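Local coordinates for protein free serine kinase (Thermococcus kodakarensis KOD1, PDB 5X0J) that phosphorylates free L-serine with ADP as phosphate donor, giving O-phospho-L-serine and AMP in the first step from serine to cysteine, at residues E38-S43 / H71-G76; P53-K58 / V88-F93; N111-R116 / K163-M168. The protein carries 1 engineered substitution. One frame throughout, in Å; residues are numbered along the deposited sequence. Where two conformers were deposited one is given.

Contact 1. Residues E38-S43 / H71-G76; sequences EAFIES and HHRWAG. With AMP (adenosine monophosphate), chain B; SEP (phosphoserine), chain C.
The nucleotide pocket of this kinase forms where F40 of helix 34-47 meets R73 and G76 of helix 71-80; segments 38-43 and 71-76 run at 60° to each other. The F40 ring, swung anti to its own amide nitrogen (chi1 167°), receives CG of R73 over one face, a CH-pi contact 3.8 Å from the ring centroid. G76 lies by the ring's edge, where even a CB would clash with CD2 of F40, and I41 CG1 rests on G76 CA at 3.8 Å. Glycine therefore lets the helices close. The adenine also meets the edge of the ring, AMP C4 lying 3.7 Å from F40 CD1, while S43 OG donates to AMP N7 at 3.0 Å. At the other end of the nucleotide R73 grips the phosphate three times: its backbone N and NE share AMP O1P, and NH2 reaches AMP O3P at 2.8 Å. H72 gives both N and ND1 to AMP O2P, and H71 repeats the pattern on phosphoserine, its ND1 2.7 Å from SEP O3P. Trimmed to an alanine, F40 would probably leave a gap beside the adenine and free the aliphatic part of R73 to shift. Because the first turn of helix 71-80 offers peptide N-H groups to both ligands, it probably steadies the negative charge on the phosphates of both products, AMP and phosphoserine, with R73 adding its own charge on the AMP side.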
loop_
_atom_site.group_PDB
_atom_site.type_symbol
_atom_site.label_atom_id
_atom_site.label_comp_id
_atom_site.label_asym_id
_atom_site.label_seq_id
_atom_site.Cartn_x
_atom_site.Cartn_y
_atom_site.Cartn_z
ATOM N N GLU A 38 -7.431 6.983 8.312
ATOM C CA GLU A 38 -7.972 8.206 8.904
ATOM C C GLU A 38 -8.250 9.257 7.843
ATOM O O GLU A 38 -9.328 9.857 7.825
ATOM C CB GLU A 38 -7.007 8.778 9.931
ATOM C CG GLU A 38 -6.908 7.946 11.198
ATOM C CD GLU A 38 -5.795 8.401 12.128
ATOM O OE1 GLU A 38 -4.867 9.124 11.687
ATOM O OE2 GLU A 38 -5.842 8.001 13.313
ATOM N N ALA A 39 -7.290 9.470 6.945
ATOM C CA ALA A 39 -7.444 10.490 5.898
ATOM C C ALA A 39 -8.615 10.178 4.985
ATOM O O ALA A 39 -9.381 11.075 4.629
ATOM C CB ALA A 39 -6.167 10.638 5.094
ATOM N N PHE A 40 -8.783 8.913 4.615
ATOM C CA PHE A 40 -9.940 8.539 3.827
ATOM C C PHE A 40 -11.249 8.832 4.575
ATOM O O PHE A 40 -12.172 9.406 4.010
ATOM C CB PHE A 40 -9.927 7.079 3.378
ATOM C CG PHE A 40 -11.248 6.658 2.846
ATOM C CD1 PHE A 40 -11.702 7.169 1.633
ATOM C CD2 PHE A 40 -12.103 5.874 3.604
ATOM C CE1 PHE A 40 -12.971 6.853 1.170
ATOM C CE2 PHE A 40 -13.365 5.547 3.136
ATOM C CZ PHE A 40 -13.799 6.036 1.917
ATOM N N ILE A 41 -11.333 8.415 5.834
ATOM C CA ILE A 41 -12.568 8.588 6.602
ATOM C C ILE A 41 -12.935 10.064 6.737
ATOM O O ILE A 41 -14.081 10.440 6.504
ATOM C CB ILE A 41 -12.477 7.902 7.974
ATOM C CG1 ILE A 41 -12.489 6.382 7.776
ATOM C CG2 ILE A 41 -13.661 8.293 8.860
ATOM C CD1 ILE A 41 -12.193 5.567 9.013
ATOM N N GLU A 42 -11.962 10.903 7.071
ATOM C CA GLU A 42 -12.219 12.344 7.188
ATOM C C GLU A 42 -12.575 12.983 5.848
ATOM O O GLU A 42 -13.469 13.835 5.786
ATOM C CB GLU A 42 -11.020 13.076 7.799
ATOM C CG GLU A 42 -10.747 12.721 9.251
ATOM C CD GLU A 42 -12.003 12.768 10.097
ATOM O OE1 GLU A 42 -12.492 13.887 10.356
ATOM O OE2 GLU A 42 -12.550 11.693 10.455
ATOM N N SER A 43 -11.896 12.579 4.774
ATOM C CA SER A 43 -12.212 13.085 3.440
ATOM C C SER A 43 -13.628 12.741 3.005
ATOM O O SER A 43 -14.370 13.608 2.575
ATOM C CB SER A 43 -11.236 12.546 2.399
ATOM O OG SER A 43 -11.636 12.940 1.094
ATOM N N HIS A 71 -7.978 -1.009 0.046
ATOM C CA HIS A 71 -8.071 -1.559 1.404
ATOM C C HIS A 71 -8.586 -0.571 2.432
ATOM O O HIS A 71 -9.363 -0.943 3.316
ATOM C CB HIS A 71 -6.723 -2.110 1.834
ATOM C CG HIS A 71 -6.366 -3.354 1.107
ATOM N ND1 HIS A 71 -5.875 -3.341 -0.176
ATOM C CD2 HIS A 71 -6.540 -4.655 1.432
ATOM C CE1 HIS A 71 -5.702 -4.580 -0.591
ATOM N NE2 HIS A 71 -6.117 -5.392 0.360
ATOM N N HIS A 72 -8.173 0.682 2.297
ATOM C CA HIS A 72 -8.529 1.712 3.273
ATOM C C HIS A 72 -9.933 2.229 3.040
ATOM O O HIS A 72 -10.694 2.417 3.998
ATOM C CB HIS A 72 -7.466 2.809 3.272
ATOM C CG HIS A 72 -6.109 2.294 3.639
ATOM N ND1 HIS A 72 -5.291 1.640 2.746
ATOM C CD2 HIS A 72 -5.467 2.258 4.827
ATOM C CE1 HIS A 72 -4.182 1.271 3.353
ATOM N NE2 HIS A 72 -4.265 1.643 4.613
ATOM N N ARG A 73 -10.294 2.415 1.776
ATOM C CA ARG A 73 -11.688 2.719 1.453
ATOM C C ARG A 73 -12.615 1.621 2.004
ATOM O O ARG A 73 -13.649 1.911 2.637
ATOM C CB ARG A 73 -11.896 2.880 -0.046
ATOM C CG ARG A 73 -11.522 4.255 -0.574
ATOM C CD ARG A 73 -11.346 4.265 -2.076
ATOM N NE ARG A 73 -10.097 3.609 -2.476
ATOM C CZ ARG A 73 -9.768 3.292 -3.726
ATOM N NH1 ARG A 73 -10.589 3.564 -4.746
ATOM N NH2 ARG A 73 -8.595 2.719 -3.972
ATOM N N TRP A 74 -12.244 0.364 1.772
ATOM C CA TRP A 74 -13.074 -0.770 2.227
ATOM C C TRP A 74 -13.199 -0.788 3.750
ATOM O O TRP A 74 -14.308 -0.837 4.291
ATOM C CB TRP A 74 -12.486 -2.079 1.689
ATOM C CG TRP A 74 -13.042 -3.344 2.279
ATOM C CD1 TRP A 74 -14.224 -3.961 1.951
ATOM C CD2 TRP A 74 -12.418 -4.164 3.271
ATOM N NE1 TRP A 74 -14.366 -5.113 2.681
ATOM C CE2 TRP A 74 -13.272 -5.268 3.494
ATOM C CE3 TRP A 74 -11.202 -4.085 3.980
ATOM C CZ2 TRP A 74 -12.967 -6.276 4.433
ATOM C CZ3 TRP A 74 -10.890 -5.086 4.894
ATOM C CH2 TRP A 74 -11.777 -6.167 5.116
ATOM N N ALA A 75 -12.073 -0.703 4.447
ATOM C CA ALA A 75 -12.089 -0.709 5.911
ATOM C C ALA A 75 -12.799 0.520 6.477
ATOM O O ALA A 75 -13.554 0.421 7.446
ATOM C CB ALA A 75 -10.674 -0.780 6.461
ATOM N N GLY A 76 -12.549 1.687 5.881
ATOM C CA GLY A 76 -13.177 2.919 6.336
ATOM C C GLY A 76 -14.682 2.945 6.133
ATOM O O GLY A 76 -15.433 3.318 7.041
HETATM P P AMP B . -7.035 2.691 -0.506
HETATM O O1P AMP B . -8.540 2.821 -0.332
HETATM O O2P AMP B . -6.439 1.589 0.345
HETATM O O3P AMP B . -6.646 2.642 -1.960
HETATM O "O5'" AMP B . -6.389 4.034 0.099
HETATM C "C5'" AMP B . -7.137 5.231 0.294
HETATM C "C4'" AMP B . -7.617 5.771 -1.041
HETATM O "O4'" AMP B . -8.720 6.628 -0.824
HETATM C "C3'" AMP B . -6.630 6.661 -1.828
HETATM O "O3'" AMP B . -6.537 6.172 -3.164
HETATM C "C2'" AMP B . -7.216 8.072 -1.858
HETATM O "O2'" AMP B . -6.928 8.789 -3.056
HETATM C "C1'" AMP B . -8.665 7.694 -1.730
HETATM N N9 AMP B . -9.605 8.744 -1.289
HETATM C C8 AMP B . -9.371 9.819 -0.515
HETATM N N7 AMP B . -10.508 10.529 -0.311
HETATM C C5 AMP B . -11.483 9.883 -0.963
HETATM C C6 AMP B . -12.925 10.089 -1.172
HETATM N N6 AMP B . -13.542 11.153 -0.613
HETATM N N1 AMP B . -13.579 9.177 -1.929
HETATM C C2 AMP B . -12.972 8.105 -2.490
HETATM N N3 AMP B . -11.659 7.866 -2.346
HETATM C C4 AMP B . -10.892 8.706 -1.609
HETATM N N SEP C . -3.187 -2.607 -3.467
HETATM C CA SEP C . -2.988 -1.138 -3.658
HETATM C CB SEP C . -2.118 -0.600 -2.521
HETATM O OG SEP C . -2.755 -0.880 -1.276
HETATM C C SEP C . -2.411 -0.859 -5.021
HETATM O O SEP C . -1.865 0.238 -5.252
HETATM O OXT SEP C . -2.474 -1.711 -5.927
HETATM P P SEP C . -4.114 -0.108 -0.839
HETATM O O1P SEP C . -4.047 1.245 -1.529
HETATM O O2P SEP C . -3.965 -0.047 0.648
HETATM O O3P SEP C . -5.239 -0.998 -1.301
#

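Contact 2. Residues P53-K58 / V88-F93; sequences PMLLAK and VILDYF
P53 and V88 begin the contact side by side and pointing the same way: CB and CG of the proline ring both lie against V88 CG2, with CB at 4.0 Å. Two residues on, L55 sets its CD2 branch beside the same valine, 4.1 Å from V88 CB. The next hollow, beside the stem of L55, is filled by L90, whose CD1 methyl comes to within 4.0 Å of L55 CB. The foot of L90 also fits closely, its CB 3.4 Å from the carbonyl oxygen of L56. At A57 the bump is a single methyl, and the space beside so small a residue is taken by Y92, whose CB comes to 3.6 Å from A57 CB. The Y92 ring starts anti to the backbone N (chi1 -161°) and rises past the methyl, carrying its hydroxyl to a hydrogen bond with NE2 of H225, a phosphoserine-binding residue. These shapes sit on a parallel pair inside the mixed five-stranded sheet of the ParB-like region. After strand 54-58 the chain returns antiparallel as strand 65-67, then passes through helix 71-80 to strand 84-90, which lies along the other side of 54-58. The pair is laced by V88 N to M54 O, L56 N to V88 O and L90 N to L56 O; in the last of these, at 2.8 Å, the donor is tilted 25° from the carbonyl plane. L55, A57, V88 and L90 share one face of the sheet, and L55 also packs on V68 and D69, which line the ligand pocket. L56 and I89 project from the other face, where both side chains touch Y65. M54 turns its thioether away from segment 88-93 and settles on I67, A85 and S87 instead.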
loop_
_atom_site.group_PDB
_atom_site.type_symbol
_atom_site.label_atom_id
_atom_site.label_comp_id
_atom_site.label_asym_id
_atom_site.label_seq_id
_atom_site.Cartn_x
_atom_site.Cartn_y
_atom_site.Cartn_z
ATOM N N PRO A 53 -13.301 4.871 -7.662
ATOM C CA PRO A 53 -13.822 3.511 -7.496
ATOM C C PRO A 53 -12.763 2.535 -7.042
ATOM O O PRO A 53 -11.594 2.682 -7.385
ATOM C CB PRO A 53 -14.286 3.128 -8.909
ATOM C CG PRO A 53 -13.436 3.942 -9.791
ATOM C CD PRO A 53 -13.249 5.261 -9.083
ATOM N N MET A 54 -13.200 1.540 -6.290
ATOM C CA MET A 54 -12.296 0.463 -5.903
ATOM C C MET A 54 -11.966 -0.390 -7.114
ATOM O O MET A 54 -12.711 -0.437 -8.086
ATOM C CB MET A 54 -12.903 -0.410 -4.820
ATOM C CG MET A 54 -13.003 0.278 -3.466
ATOM S SD MET A 54 -13.712 -0.826 -2.227
ATOM C CE MET A 54 -12.449 -2.113 -2.176
ATOM N N LEU A 55 -10.813 -1.050 -7.059
ATOM C CA LEU A 55 -10.428 -2.010 -8.091
ATOM C C LEU A 55 -10.561 -3.402 -7.479
ATOM O O LEU A 55 -10.017 -3.668 -6.402
ATOM C CB LEU A 55 -9.003 -1.753 -8.578
ATOM C CG LEU A 55 -8.685 -0.388 -9.202
ATOM C CD1 LEU A 55 -7.227 -0.332 -9.650
ATOM C CD2 LEU A 55 -9.627 -0.070 -10.353
ATOM N N LEU A 56 -11.297 -4.277 -8.172
ATOM C CA LEU A 56 -11.592 -5.633 -7.690
ATOM C C LEU A 56 -11.248 -6.657 -8.760
ATOM O O LEU A 56 -11.120 -6.313 -9.931
ATOM C CB LEU A 56 -13.076 -5.781 -7.379
ATOM C CG LEU A 56 -13.703 -4.821 -6.374
ATOM C CD1 LEU A 56 -15.172 -5.173 -6.257
ATOM C CD2 LEU A 56 -13.022 -4.917 -5.018
ATOM N N ALA A 57 -11.178 -7.922 -8.365
ATOM C CA ALA A 57 -11.091 -9.013 -9.317
ATOM C C ALA A 57 -11.709 -10.244 -8.679
ATOM O O ALA A 57 -11.529 -10.469 -7.488
ATOM C CB ALA A 57 -9.651 -9.290 -9.695
ATOM N N LYS A 58 -12.423 -11.035 -9.476
ATOM C CA LYS A 58 -13.041 -12.283 -8.999
ATOM C C LYS A 58 -11.982 -13.252 -8.462
ATOM O O LYS A 58 -10.958 -13.481 -9.108
ATOM C CB LYS A 58 -13.824 -12.920 -10.150
ATOM C CG LYS A 58 -14.435 -14.288 -9.900
ATOM C CD LYS A 58 -15.590 -14.227 -8.930
ATOM C CE LYS A 58 -16.354 -15.549 -8.921
ATOM N NZ LYS A 58 -15.489 -16.753 -8.708
ATOM N N VAL A 88 -14.694 -1.235 -9.887
ATOM C CA VAL A 88 -14.386 -1.700 -11.231
ATOM C C VAL A 88 -13.898 -3.139 -11.086
ATOM O O VAL A 88 -12.945 -3.403 -10.347
ATOM C CB VAL A 88 -13.317 -0.815 -11.900
ATOM C CG1 VAL A 88 -12.975 -1.336 -13.288
ATOM C CG2 VAL A 88 -13.823 0.607 -11.992
ATOM N N ILE A 89 -14.554 -4.063 -11.786
ATOM C CA ILE A 89 -14.166 -5.475 -11.766
ATOM C C ILE A 89 -13.189 -5.739 -12.910
ATOM O O ILE A 89 -13.563 -5.662 -14.078
ATOM C CB ILE A 89 -15.387 -6.413 -11.879
ATOM C CG1 ILE A 89 -16.366 -6.156 -10.723
ATOM C CG2 ILE A 89 -14.940 -7.879 -11.902
ATOM C CD1 ILE A 89 -17.715 -6.813 -10.888
ATOM N N LEU A 90 -11.957 -6.088 -12.557
ATOM C CA LEU A 90 -10.875 -6.313 -13.513
ATOM C C LEU A 90 -10.671 -7.791 -13.774
ATOM O O LEU A 90 -11.150 -8.633 -13.016
ATOM C CB LEU A 90 -9.573 -5.775 -12.941
ATOM C CG LEU A 90 -9.560 -4.298 -12.574
ATOM C CD1 LEU A 90 -8.272 -3.976 -11.828
ATOM C CD2 LEU A 90 -9.716 -3.424 -13.818
ATOM N N ASP A 91 -9.931 -8.093 -14.834
ATOM C CA ASP A 91 -9.505 -9.451 -15.154
ATOM C C ASP A 91 -8.093 -9.600 -14.581
ATOM O O ASP A 91 -7.129 -9.145 -15.190
ATOM C CB ASP A 91 -9.516 -9.644 -16.670
ATOM C CG ASP A 91 -9.017 -11.007 -17.104
ATOM O OD1 ASP A 91 -8.737 -11.860 -16.230
ATOM O OD2 ASP A 91 -8.889 -11.222 -18.324
ATOM N N TYR A 92 -7.970 -10.229 -13.417
ATOM C CA TYR A 92 -6.699 -10.203 -12.674
ATOM C C TYR A 92 -5.509 -10.773 -13.448
ATOM O O TYR A 92 -4.411 -10.208 -13.396
ATOM C CB TYR A 92 -6.810 -10.902 -11.310
ATOM C CG TYR A 92 -5.697 -10.485 -10.373
ATOM C CD1 TYR A 92 -5.548 -9.152 -10.006
ATOM C CD2 TYR A 92 -4.784 -11.405 -9.872
ATOM C CE1 TYR A 92 -4.531 -8.744 -9.166
ATOM C CE2 TYR A 92 -3.763 -11.012 -9.023
ATOM C CZ TYR A 92 -3.635 -9.679 -8.666
ATOM O OH TYR A 92 -2.612 -9.276 -7.831
ATOM N N PHE A 93 -5.717 -11.858 -14.187
ATOM C CA PHE A 93 -4.607 -12.486 -14.914
ATOM C C PHE A 93 -4.459 -12.009 -16.363
ATOM O O PHE A 93 -3.706 -12.598 -17.141
ATOM C CB PHE A 93 -4.666 -14.011 -14.766
ATOM C CG PHE A 93 -4.472 -14.461 -13.344
ATOM C CD1 PHE A 93 -3.225 -14.350 -12.730
ATOM C CD2 PHE A 93 -5.551 -14.929 -12.594
ATOM C CE1 PHE A 93 -3.048 -14.732 -11.406
ATOM C CE2 PHE A 93 -5.379 -15.317 -11.273
ATOM C CZ PHE A 93 -4.131 -15.219 -10.683
#

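Contact 3. Residues N111-R116 / K163-M168; sequences NEVVER and KVLDEM
M168 is the bump on which this helix pair closes, its side chain pushed between E112, V113 and R116. Segments 111-116 and 163-168 cross at 128° with their axes 10.3 Å apart, and the thioether bridges that distance. Bent at chi3, M168 places CE 3.7 Å from E112 CG and 3.8 Å from V113 CG2, while SD lies beside R116 CB. V164 tightens the neighbouring spot, its CG1 methyl 3.6 Å from R116 CB. V113 CG1 meets L165 CD2 more slackly, at 4.2 Å. R116 links this apolar part to the polar rim: folded at chi2 and chi3, it lays one face of its guanidinium over M168 CG, the two side chains sliding past each other in opposite directions. Toward solvent, where K163 is exposed, the helices are joined more loosely, by one longer bond: R116 NH2 gives E167 OE1 a salt-bridging hydrogen bond of 3.2 Å, with the oxygen in the guanidinium plane and engaged through its anti lone pair. K163 NZ takes OE2 of the same carboxylate from the syn side, tilted 21° out of the carboxylate plane, at 2.8 Å. That salt-bridge network extends further, with E171 pairing with R116 NH1 and E120 with K163 NZ. Beneath the two helices lies strand 98-107, where F106 touches V113 and P104 touches L165, while I174, just before strand 175-179, packs against both V113 and M168.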
loop_
_atom_site.group_PDB
_atom_site.type_symbol
_atom_site.label_atom_id
_atom_site.label_comp_id
_atom_site.label_asym_id
_atom_site.label_seq_id
_atom_site.Cartn_x
_atom_site.Cartn_y
_atom_site.Cartn_z
ATOM N N ASN A 111 18.265 6.926 13.797
ATOM C CA ASN A 111 18.597 6.187 15.019
ATOM C C ASN A 111 17.363 5.817 15.845
ATOM O O ASN A 111 17.274 4.706 16.363
ATOM C CB ASN A 111 19.617 6.959 15.871
ATOM C CG ASN A 111 20.978 7.095 15.191
ATOM O OD1 ASN A 111 21.318 6.357 14.261
ATOM N ND2 ASN A 111 21.776 8.045 15.670
ATOM N N GLU A 112 16.401 6.729 15.930
ATOM C CA GLU A 112 15.136 6.456 16.612
ATOM C C GLU A 112 14.346 5.324 15.935
ATOM O O GLU A 112 13.808 4.446 16.613
ATOM C CB GLU A 112 14.278 7.720 16.657
ATOM C CG GLU A 112 13.111 7.652 17.623
ATOM C CD GLU A 112 12.414 8.992 17.798
ATOM O OE1 GLU A 112 12.437 9.833 16.859
ATOM O OE2 GLU A 112 11.848 9.207 18.881
ATOM N N VAL A 113 14.275 5.363 14.605
ATOM C CA VAL A 113 13.604 4.309 13.832
ATOM C C VAL A 113 14.326 2.969 14.045
ATOM O O VAL A 113 13.689 1.966 14.367
ATOM C CB VAL A 113 13.483 4.677 12.326
ATOM C CG1 VAL A 113 12.925 3.516 11.507
ATOM C CG2 VAL A 113 12.584 5.899 12.142
ATOM N N VAL A 114 15.652 2.962 13.917
ATOM C CA VAL A 114 16.434 1.727 14.106
ATOM C C VAL A 114 16.229 1.127 15.508
ATOM O O VAL A 114 16.034 -0.089 15.646
ATOM C CB VAL A 114 17.930 1.951 13.791
ATOM C CG1 VAL A 114 18.773 0.739 14.196
ATOM C CG2 VAL A 114 18.116 2.250 12.311
ATOM N N GLU A 115 16.272 1.967 16.540
ATOM C CA GLU A 115 16.019 1.570 17.938
ATOM C C GLU A 115 14.667 0.875 18.078
ATOM O O GLU A 115 14.530 -0.168 18.729
ATOM C CB GLU A 115 16.060 2.818 18.847
ATOM C CG GLU A 115 15.727 2.598 20.318
ATOM C CD GLU A 115 15.955 3.844 21.163
ATOM O OE1 GLU A 115 15.535 4.944 20.739
ATOM O OE2 GLU A 115 16.542 3.718 22.257
ATOM N N ARG A 116 13.644 1.491 17.479
ATOM C CA ARG A 116 12.286 0.924 17.532
ATOM C C ARG A 116 12.177 -0.386 16.751
ATOM O O ARG A 116 11.503 -1.314 17.197
ATOM C CB ARG A 116 11.225 1.927 17.051
ATOM C CG ARG A 116 10.884 3.010 18.066
ATOM C CD ARG A 116 9.995 2.486 19.187
ATOM N NE ARG A 116 8.603 2.293 18.781
ATOM C CZ ARG A 116 7.686 3.258 18.687
ATOM N NH1 ARG A 116 7.990 4.516 18.964
ATOM N NH2 ARG A 116 6.448 2.955 18.304
ATOM N N LYS A 163 4.637 -2.167 11.052
ATOM C CA LYS A 163 3.985 -1.850 12.325
ATOM C C LYS A 163 4.732 -0.742 13.083
ATOM O O LYS A 163 4.127 0.195 13.588
ATOM C CB LYS A 163 3.877 -3.117 13.174
ATOM C CG LYS A 163 3.244 -2.949 14.547
ATOM C CD LYS A 163 3.154 -4.307 15.229
ATOM C CE LYS A 163 2.683 -4.195 16.676
ATOM N NZ LYS A 163 3.719 -3.610 17.569
ATOM N N VAL A 164 6.052 -0.854 13.146
ATOM C CA VAL A 164 6.855 0.178 13.777
ATOM C C VAL A 164 6.658 1.528 13.080
ATOM O O VAL A 164 6.466 2.542 13.747
ATOM C CB VAL A 164 8.346 -0.213 13.794
ATOM C CG1 VAL A 164 9.246 0.981 14.134
ATOM C CG2 VAL A 164 8.572 -1.342 14.785
ATOM N N LEU A 165 6.688 1.536 11.750
ATOM C CA LEU A 165 6.515 2.785 11.010
ATOM C C LEU A 165 5.123 3.365 11.223
ATOM O O LEU A 165 4.979 4.576 11.388
ATOM C CB LEU A 165 6.767 2.575 9.516
ATOM C CG LEU A 165 8.178 2.140 9.117
ATOM C CD1 LEU A 165 8.221 1.880 7.620
ATOM C CD2 LEU A 165 9.222 3.162 9.534
ATOM N N ASP A 166 4.108 2.497 11.244
ATOM C CA ASP A 166 2.728 2.919 11.532
ATOM C C ASP A 166 2.638 3.598 12.893
ATOM O O ASP A 166 2.101 4.696 13.021
ATOM C CB ASP A 166 1.808 1.702 11.481
ATOM C CG ASP A 166 0.340 2.056 11.461
ATOM O OD1 ASP A 166 -0.063 2.970 10.707
ATOM O OD2 ASP A 166 -0.422 1.364 12.167
ATOM N N GLU A 167 3.196 2.949 13.907
ATOM C CA GLU A 167 3.172 3.504 15.253
ATOM C C GLU A 167 3.917 4.832 15.359
ATOM O O GLU A 167 3.422 5.774 15.976
ATOM C CB GLU A 167 3.764 2.512 16.241
ATOM C CG GLU A 167 2.909 1.272 16.423
ATOM C CD GLU A 167 3.617 0.169 17.189
ATOM O OE1 GLU A 167 4.767 0.363 17.637
ATOM O OE2 GLU A 167 3.010 -0.910 17.339
ATOM N N MET A 168 5.103 4.898 14.766
ATOM C CA MET A 168 5.893 6.129 14.813
ATOM C C MET A 168 5.211 7.264 14.065
ATOM O O MET A 168 5.311 8.418 14.476
ATOM C CB MET A 168 7.308 5.893 14.295
ATOM C CG MET A 168 8.109 4.960 15.192
ATOM S SD MET A 168 9.827 4.749 14.707
ATOM C CE MET A 168 10.539 6.258 15.384
#

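Overall arrangement
Contacts 1 and 2 are both mostly buried and belong to the ParB-like region, whereas contact 3 lies in the SerK C-terminal region and is only partly buried. The first two are neighbours: R73 of contact 1 sends NH1 toward P53 O of contact 2 in a weak hydrogen bond, and helix 71-80 leads directly into strand 84-90. Contact 3 shares no element with them and lies across the chain's centre from contact 2, about 34 Å between centres. Chemistry follows place. Contact 1 joins its helices by a ring and a glycine and turns its polar groups to the bound phosphates, contact 2 combines backbone bonding with aliphatic filling, and contact 3 packs a methionine among apolar side chains and edges it with a salt-bridge network.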